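Long-range contact in PrgZ (Enterococcus faecalis, PDB 4FAJ), which binds a peptide pheromone as an extracellular, membrane-anchored receptor of the solute-binding protein family, and probably serves peptide import: residues 316-328 / 479-493. Residues are numbered along the deposited sequence; the frame is centred on the assembly and turned at random.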
ATOM      1  N   MET A 316      -1.892  -5.323 -10.896  1.00 15.80           N
ATOM      2  CA  MET A 316      -1.573  -5.247  -9.470  1.00 15.18           C
ATOM      3  C   MET A 316      -2.815  -5.484  -8.603  1.00 14.32           C
ATOM      4  O   MET A 316      -3.930  -5.224  -9.038  1.00 13.24           O
ATOM      5  CB  MET A 316      -1.023  -3.875  -9.139  1.00 15.87           C
ATOM      6  CG  MET A 316       0.228  -3.479  -9.896  1.00 17.40           C
ATOM      7  SD  MET A 316       1.695  -4.301  -9.240  1.00 19.83           S
ATOM      8  CE  MET A 316       2.055  -5.426 -10.571  1.00 18.86           C
ATOM      9  N   ALA A 317      -2.598  -5.950  -7.366  1.00 13.55           N
ATOM     10  CA  ALA A 317      -3.678  -6.118  -6.371  1.00 13.00           C
ATOM     11  C   ALA A 317      -3.936  -4.777  -5.683  1.00 12.44           C
ATOM     12  O   ALA A 317      -3.714  -4.609  -4.476  1.00 11.77           O
ATOM     13  CB  ALA A 317      -3.307  -7.211  -5.344  1.00 12.14           C
ATOM     14  N   ASN A 318      -4.432  -3.825  -6.468  1.00 11.70           N
ATOM     15  CA  ASN A 318      -4.409  -2.414  -6.098  1.00 11.55           C
ATOM     16  C   ASN A 318      -5.676  -1.764  -6.659  1.00 11.69           C
ATOM     17  O   ASN A 318      -5.863  -1.724  -7.864  1.00 12.27           O
ATOM     18  CB  ASN A 318      -3.105  -1.829  -6.670  1.00 11.11           C
ATOM     19  CG  ASN A 318      -2.906  -0.321  -6.447  1.00 11.99           C
ATOM     20  OD1 ASN A 318      -1.979   0.250  -7.047  1.00 11.90           O
ATOM     21  ND2 ASN A 318      -3.710   0.318  -5.584  1.00 11.21           N
ATOM     22  N   THR A 319      -6.558  -1.304  -5.770  1.00 11.85           N
ATOM     23  CA  THR A 319      -7.782  -0.622  -6.164  1.00 11.90           C
ATOM     24  C   THR A 319      -7.623   0.880  -5.883  1.00 12.40           C
ATOM     25  O   THR A 319      -7.224   1.266  -4.780  1.00 12.55           O
ATOM     26  CB  THR A 319      -8.991  -1.161  -5.376  1.00 12.00           C
ATOM     27  OG1 THR A 319      -9.169  -2.563  -5.661  1.00 11.10           O
ATOM     28  CG2 THR A 319     -10.283  -0.386  -5.742  1.00 10.61           C
ATOM     29  N   MET A 320      -7.930   1.712  -6.873  1.00 13.43           N
ATOM     30  CA  MET A 320      -8.035   3.163  -6.649  1.00 14.18           C
ATOM     31  C   MET A 320      -9.499   3.517  -6.328  1.00 14.87           C
ATOM     32  O   MET A 320     -10.427   3.068  -7.017  1.00 14.35           O
ATOM     33  CB  MET A 320      -7.546   3.957  -7.868  1.00 14.52           C
ATOM     34  CG  MET A 320      -6.052   3.896  -8.113  1.00 16.37           C
ATOM     35  SD  MET A 320      -5.033   4.560  -6.767  1.00 17.34           S
ATOM     36  CE  MET A 320      -5.656   6.240  -6.622  1.00 17.93           C
ATOM     37  N   PHE A 321      -9.684   4.307  -5.265  1.00 15.07           N
ATOM     38  CA  PHE A 321     -11.005   4.683  -4.751  1.00 15.99           C
ATOM     39  C   PHE A 321     -11.254   6.183  -4.871  1.00 16.12           C
ATOM     40  O   PHE A 321     -10.309   6.965  -4.994  1.00 15.14           O
ATOM     41  CB  PHE A 321     -11.115   4.381  -3.253  1.00 16.41           C
ATOM     42  CG  PHE A 321     -10.860   2.957  -2.868  1.00 17.37           C
ATOM     43  CD1 PHE A 321     -11.828   1.983  -3.067  1.00 20.24           C
ATOM     44  CD2 PHE A 321      -9.690   2.605  -2.210  1.00 19.99           C
ATOM     45  CE1 PHE A 321     -11.611   0.672  -2.672  1.00 20.85           C
ATOM     46  CE2 PHE A 321      -9.463   1.283  -1.809  1.00 20.66           C
ATOM     47  CZ  PHE A 321     -10.417   0.321  -2.048  1.00 20.67           C
ATOM     48  N   LEU A 322     -12.536   6.567  -4.813  1.00 16.63           N
ATOM     49  CA  LEU A 322     -12.936   7.863  -4.272  1.00 17.34           C
ATOM     50  C   LEU A 322     -13.308   7.617  -2.821  1.00 17.61           C
ATOM     51  O   LEU A 322     -14.338   6.975  -2.523  1.00 16.93           O
ATOM     52  CB  LEU A 322     -14.136   8.470  -5.012  1.00 18.03           C
ATOM     53  CG  LEU A 322     -13.875   9.163  -6.337  1.00 18.79           C
ATOM     54  CD1 LEU A 322     -15.155   9.755  -6.879  1.00 19.94           C
ATOM     55  CD2 LEU A 322     -12.838  10.252  -6.201  1.00 19.82           C
ATOM     56  N   GLU A 323     -12.443   8.059  -1.913  1.00 17.77           N
ATOM     57  CA  GLU A 323     -12.774   8.052  -0.506  1.00 18.07           C
ATOM     58  C   GLU A 323     -13.630   9.275  -0.227  1.00 17.88           C
ATOM     59  O   GLU A 323     -13.450  10.319  -0.853  1.00 18.18           O
ATOM     60  CB  GLU A 323     -11.520   8.059   0.364  1.00 18.59           C
ATOM     61  CG  GLU A 323     -10.761   6.761   0.317  1.00 22.14           C
ATOM     62  CD  GLU A 323      -9.749   6.632   1.446  1.00 25.84           C
ATOM     63  OE1 GLU A 323     -10.173   6.340   2.589  1.00 29.20           O
ATOM     64  OE2 GLU A 323      -8.540   6.795   1.181  1.00 28.77           O
ATOM     65  N   MET A 324     -14.555   9.136   0.715  1.00 17.22           N
ATOM     66  CA  MET A 324     -15.569  10.152   0.972  1.00 17.39           C
ATOM     67  C   MET A 324     -15.630  10.459   2.464  1.00 18.14           C
ATOM     68  O   MET A 324     -15.800   9.547   3.279  1.00 17.95           O
ATOM     69  CB  MET A 324     -16.931   9.640   0.508  1.00 17.28           C
ATOM     70  CG  MET A 324     -17.100   9.589  -1.003  1.00 16.03           C
ATOM     71  SD  MET A 324     -18.583   8.684  -1.541  1.00 15.59           S
ATOM     72  CE  MET A 324     -18.254   7.062  -0.895  1.00 15.35           C
ATOM     73  N   ASN A 325     -15.504  11.737   2.811  1.00 18.70           N
ATOM     74  CA  ASN A 325     -15.585  12.185   4.204  1.00 20.04           C
ATOM     75  C   ASN A 325     -17.013  12.105   4.738  1.00 20.88           C
ATOM     76  O   ASN A 325     -17.864  12.937   4.410  1.00 21.30           O
ATOM     77  CB  ASN A 325     -15.052  13.613   4.329  1.00 20.47           C
ATOM     78  CG  ASN A 325     -14.898  14.063   5.780  1.00 23.19           C
ATOM     79  OD1 ASN A 325     -15.616  13.595   6.675  1.00 23.87           O
ATOM     80  ND2 ASN A 325     -13.963  14.989   6.012  1.00 20.26           N
ATOM     81  N   GLN A 326     -17.254  11.102   5.573  1.00 21.73           N
ATOM     82  CA  GLN A 326     -18.579  10.797   6.119  1.00 23.48           C
ATOM     83  C   GLN A 326     -18.624  11.005   7.643  1.00 25.43           C
ATOM     84  O   GLN A 326     -19.402  10.360   8.338  1.00 25.98           O
ATOM     85  CB  GLN A 326     -18.959   9.339   5.788  1.00 23.06           C
ATOM     86  CG  GLN A 326     -19.005   9.021   4.281  1.00 22.21           C
ATOM     87  CD  GLN A 326     -18.737   7.551   3.966  1.00 20.47           C
ATOM     88  OE1 GLN A 326     -19.594   6.676   4.204  1.00 19.53           O
ATOM     89  NE2 GLN A 326     -17.543   7.266   3.438  1.00 16.63           N
ATOM     90  N   THR A 327     -17.801  11.911   8.161  1.00 27.20           N
ATOM     91  CA  THR A 327     -17.785  12.194   9.597  1.00 28.80           C
ATOM     92  C   THR A 327     -19.004  13.005  10.059  1.00 30.22           C
ATOM     93  O   THR A 327     -19.349  13.007  11.249  1.00 30.99           O
ATOM     94  CB  THR A 327     -16.499  12.945   9.989  1.00 28.87           C
ATOM     95  OG1 THR A 327     -16.371  14.120   9.178  1.00 30.16           O
ATOM     96  CG2 THR A 327     -15.296  12.053   9.792  1.00 28.27           C
ATOM     97  N   GLY A 328     -19.662  13.681   9.118  1.00 31.43           N
ATOM     98  CA  GLY A 328     -20.747  14.604   9.435  1.00 32.44           C
ATOM     99  C   GLY A 328     -20.391  16.032   9.060  1.00 33.51           C
ATOM    100  O   GLY A 328     -21.279  16.855   8.840  1.00 34.16           O
ATOM    101  N   PHE A 479      -7.631  -5.515   2.362  1.00 13.98           N
ATOM    102  CA  PHE A 479      -8.491  -4.396   1.967  1.00 13.55           C
ATOM    103  C   PHE A 479      -9.599  -4.061   2.961  1.00 13.56           C
ATOM    104  O   PHE A 479      -9.795  -2.890   3.317  1.00 13.59           O
ATOM    105  CB  PHE A 479      -9.149  -4.687   0.622  1.00 14.20           C
ATOM    106  CG  PHE A 479      -8.268  -4.394  -0.551  1.00 13.56           C
ATOM    107  CD1 PHE A 479      -7.330  -5.313  -0.959  1.00 13.77           C
ATOM    108  CD2 PHE A 479      -8.375  -3.184  -1.234  1.00 13.87           C
ATOM    109  CE1 PHE A 479      -6.501  -5.051  -2.033  1.00 12.16           C
ATOM    110  CE2 PHE A 479      -7.547  -2.921  -2.333  1.00 12.14           C
ATOM    111  CZ  PHE A 479      -6.614  -3.848  -2.708  1.00 12.97           C
ATOM    112  N   LEU A 480     -10.344  -5.085   3.378  1.00 12.78           N
ATOM    113  CA  LEU A 480     -11.590  -4.877   4.119  1.00 13.27           C
ATOM    114  C   LEU A 480     -11.360  -4.323   5.530  1.00 13.66           C
ATOM    115  O   LEU A 480     -12.179  -3.539   6.035  1.00 14.13           O
ATOM    116  CB  LEU A 480     -12.455  -6.160   4.111  1.00 13.23           C
ATOM    117  CG  LEU A 480     -12.837  -6.709   2.723  1.00 13.14           C
ATOM    118  CD1 LEU A 480     -13.535  -8.092   2.801  1.00 14.17           C
ATOM    119  CD2 LEU A 480     -13.736  -5.716   1.946  1.00 15.86           C
ATOM    120  N   ALA A 481     -10.223  -4.665   6.142  1.00 13.92           N
ATOM    121  CA  ALA A 481      -9.860  -4.103   7.458  1.00 14.78           C
ATOM    122  C   ALA A 481      -9.770  -2.570   7.462  1.00 15.33           C
ATOM    123  O   ALA A 481      -9.997  -1.942   8.495  1.00 15.85           O
ATOM    124  CB  ALA A 481      -8.535  -4.705   7.952  1.00 15.02           C
ATOM    125  N   ASN A 482      -9.478  -1.963   6.311  1.00 15.46           N
ATOM    126  CA  ASN A 482      -9.351  -0.502   6.222  1.00 15.73           C
ATOM    127  C   ASN A 482     -10.649   0.269   6.423  1.00 16.30           C
ATOM    128  O   ASN A 482     -10.612   1.476   6.626  1.00 16.40           O
ATOM    129  CB  ASN A 482      -8.748  -0.092   4.877  1.00 16.36           C
ATOM    130  CG  ASN A 482      -7.354  -0.634   4.682  1.00 17.03           C
ATOM    131  OD1 ASN A 482      -6.643  -0.916   5.641  1.00 19.20           O
ATOM    132  ND2 ASN A 482      -6.971  -0.817   3.434  1.00 21.49           N
ATOM    133  N   PHE A 483     -11.789  -0.409   6.319  1.00 15.97           N
ATOM    134  CA  PHE A 483     -13.070   0.236   6.520  1.00 16.88           C
ATOM    135  C   PHE A 483     -13.705  -0.084   7.866  1.00 17.43           C
ATOM    136  O   PHE A 483     -14.848   0.313   8.121  1.00 17.63           O
ATOM    137  CB  PHE A 483     -13.977  -0.067   5.317  1.00 16.61           C
ATOM    138  CG  PHE A 483     -13.331   0.337   4.025  1.00 16.84           C
ATOM    139  CD1 PHE A 483     -13.235   1.682   3.684  1.00 18.98           C
ATOM    140  CD2 PHE A 483     -12.705  -0.603   3.220  1.00 16.57           C
ATOM    141  CE1 PHE A 483     -12.577   2.076   2.516  1.00 18.87           C
ATOM    142  CE2 PHE A 483     -12.051  -0.217   2.059  1.00 17.88           C
ATOM    143  CZ  PHE A 483     -11.987   1.120   1.711  1.00 18.22           C
ATOM    144  N   GLU A 484     -12.968  -0.785   8.722  0.50 17.81           N
ATOM    145  CA  GLU A 484     -13.398  -1.002  10.094  0.50 18.86           C
ATOM    146  C   GLU A 484     -13.429   0.332  10.840  0.50 19.36           C
ATOM    147  O   GLU A 484     -12.596   1.212  10.594  0.50 19.00           O
ATOM    148  CB  GLU A 484     -12.462  -1.991  10.782  0.50 19.07           C
ATOM    149  CG  GLU A 484     -12.381  -1.854  12.278  0.50 20.83           C
ATOM    150  CD  GLU A 484     -11.151  -2.534  12.831  0.50 23.17           C
ATOM    151  OE1 GLU A 484     -10.210  -1.814  13.253  0.50 26.23           O
ATOM    152  OE2 GLU A 484     -11.118  -3.783  12.816  0.50 24.42           O
ATOM    153  N   THR A 485     -14.392   0.467  11.747  1.00 20.18           N
ATOM    154  CA  THR A 485     -14.698   1.734  12.390  1.00 21.74           C
ATOM    155  C   THR A 485     -13.507   2.610  12.775  1.00 23.56           C
ATOM    156  O   THR A 485     -13.378   3.721  12.268  1.00 25.07           O
ATOM    157  CB  THR A 485     -15.645   1.535  13.592  1.00 22.01           C
ATOM    158  OG1 THR A 485     -16.951   1.235  13.093  1.00 21.51           O
ATOM    159  CG2 THR A 485     -15.717   2.798  14.454  1.00 22.71           C
ATOM    160  N   ASN A 486     -12.626   2.190  13.658  1.00 25.20           N
ATOM    161  CA  ASN A 486     -11.558   3.174  13.952  1.00 26.41           C
ATOM    162  C   ASN A 486     -10.190   2.780  13.385  1.00 25.44           C
ATOM    163  O   ASN A 486      -9.158   3.076  13.973  1.00 26.53           O
ATOM    164  CB  ASN A 486     -11.542   3.573  15.436  1.00 27.34           C
ATOM    165  CG  ASN A 486     -12.701   4.515  15.809  1.00 29.62           C
ATOM    166  OD1 ASN A 486     -12.963   5.526  15.139  1.00 32.31           O
ATOM    167  ND2 ASN A 486     -13.395   4.186  16.888  1.00 32.34           N
ATOM    168  N   SER A 487     -10.198   2.157  12.206  1.00 23.84           N
ATOM    169  CA  SER A 487      -8.956   1.849  11.491  1.00 22.80           C
ATOM    170  C   SER A 487      -8.221   3.133  11.051  1.00 22.13           C
ATOM    171  O   SER A 487      -8.839   4.051  10.522  1.00 21.54           O
ATOM    172  CB  SER A 487      -9.238   0.979  10.266  1.00 22.49           C
ATOM    173  OG  SER A 487      -8.127   0.968   9.376  1.00 21.93           O
ATOM    174  N   PRO A 488      -6.893   3.189  11.249  1.00 21.97           N
ATOM    175  CA  PRO A 488      -6.103   4.345  10.786  1.00 21.66           C
ATOM    176  C   PRO A 488      -6.195   4.621   9.282  1.00 20.78           C
ATOM    177  O   PRO A 488      -5.975   5.753   8.848  1.00 19.82           O
ATOM    178  CB  PRO A 488      -4.666   3.942  11.134  1.00 21.93           C
ATOM    179  CG  PRO A 488      -4.785   2.993  12.224  1.00 21.89           C
ATOM    180  CD  PRO A 488      -6.050   2.219  11.969  1.00 22.20           C
ATOM    181  N   MET A 489      -6.478   3.583   8.493  1.00 19.78           N
ATOM    182  CA  MET A 489      -6.618   3.722   7.041  1.00 19.64           C
ATOM    183  C   MET A 489      -8.033   4.104   6.592  1.00 18.84           C
ATOM    184  O   MET A 489      -8.263   4.310   5.400  1.00 18.40           O
ATOM    185  CB  MET A 489      -6.179   2.422   6.348  1.00 20.07           C
ATOM    186  CG  MET A 489      -4.725   2.031   6.623  1.00 22.45           C
ATOM    187  SD  MET A 489      -3.565   3.285   6.045  1.00 27.79           S
ATOM    188  CE  MET A 489      -3.291   4.218   7.551  1.00 28.60           C
ATOM    189  N   ASN A 490      -8.965   4.211   7.538  1.00 18.01           N
ATOM    190  CA  ASN A 490     -10.351   4.595   7.246  1.00 18.11           C
ATOM    191  C   ASN A 490     -10.448   6.120   7.180  1.00 17.94           C
ATOM    192  O   ASN A 490     -10.967   6.758   8.083  1.00 18.50           O
ATOM    193  CB  ASN A 490     -11.288   4.026   8.327  1.00 17.74           C
ATOM    194  CG  ASN A 490     -12.759   4.071   7.937  1.00 17.95           C
ATOM    195  OD1 ASN A 490     -13.151   4.773   7.010  1.00 18.14           O
ATOM    196  ND2 ASN A 490     -13.585   3.306   8.657  1.00 18.55           N
ATOM    197  N   HIS A 491      -9.936   6.690   6.094  1.00 17.85           N
ATOM    198  CA  HIS A 491      -9.779   8.150   5.973  1.00 18.12           C
ATOM    199  C   HIS A 491     -11.124   8.887   5.955  1.00 18.32           C
ATOM    200  O   HIS A 491     -11.234  10.012   6.445  1.00 17.82           O
ATOM    201  CB  HIS A 491      -8.958   8.490   4.720  1.00 18.06           C
ATOM    202  CG  HIS A 491      -7.621   7.815   4.680  1.00 18.94           C
ATOM    203  ND1 HIS A 491      -7.174   7.092   3.590  1.00 19.98           N
ATOM    204  CD2 HIS A 491      -6.647   7.731   5.616  1.00 20.83           C
ATOM    205  CE1 HIS A 491      -5.972   6.611   3.859  1.00 21.81           C
ATOM    206  NE2 HIS A 491      -5.634   6.974   5.082  1.00 19.72           N
ATOM    207  N   GLY A 492     -12.138   8.240   5.383  1.00 18.19           N
ATOM    208  CA  GLY A 492     -13.480   8.802   5.292  1.00 18.01           C
ATOM    209  C   GLY A 492     -14.331   8.723   6.552  1.00 17.94           C
ATOM    210  O   GLY A 492     -15.362   9.387   6.646  1.00 18.16           O
ATOM    211  N   GLY A 493     -13.916   7.921   7.525  1.00 17.66           N
ATOM    212  CA  GLY A 493     -14.690   7.753   8.756  1.00 17.78           C
ATOM    213  C   GLY A 493     -15.983   6.968   8.588  1.00 17.35           C
ATOM    214  O   GLY A 493     -16.950   7.199   9.309  1.00 18.49           O
TER
HETATM  215  O   HOH W   1     -12.670   5.631   4.146  1.00 21.88           O
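Strand 311-324 packs against helix 477-480 and the loop that follows, the backbones coming closest just past the strand's end, where N325 CA and G492 CA are 4.1 Å apart, a worked example of how a periplasmic-binding-protein-like fold seats a loop on one face of a mixed sheet. T319, F321 and E323, alternate residues of the strand, point toward the helix and the loop after it, while N318, from the other side, gives ND2 to a polar side chain of the bound peptide. The aromatic part is built on F321, whose CG lies anti to the carbonyl carbon (chi1 -57°), swinging the ring to where F483 and F479 meet CZ. F483 sets its edge against one face in an edge-to-face pair, planes at 83°, and T319 CG2 lies over the opposite face. F479 CD2 lies 4.1 Å from F321 CZ, and the F479 ring edge also takes A317 O in its plane. Further along, polar groups take over. H491 ND1 donates in its ring plane to the syn lone pair of E323 OE2 (2.8 Å, 177°), an oxygen that S467 OG also binds; the bond fixes the imidazole's rotation, and M489 O lies over the ring centre, 3.4 Å above the plane of H491. E323 OE1 takes a water that also donates to N490 OD1 and accepts from G492 N. Beyond the strand, Q326 N donates to G492 O at 2.8 Å, while N325 OD1 closes an Asx turn by accepting both T327 N and, at 2.7 Å, T327 OG1.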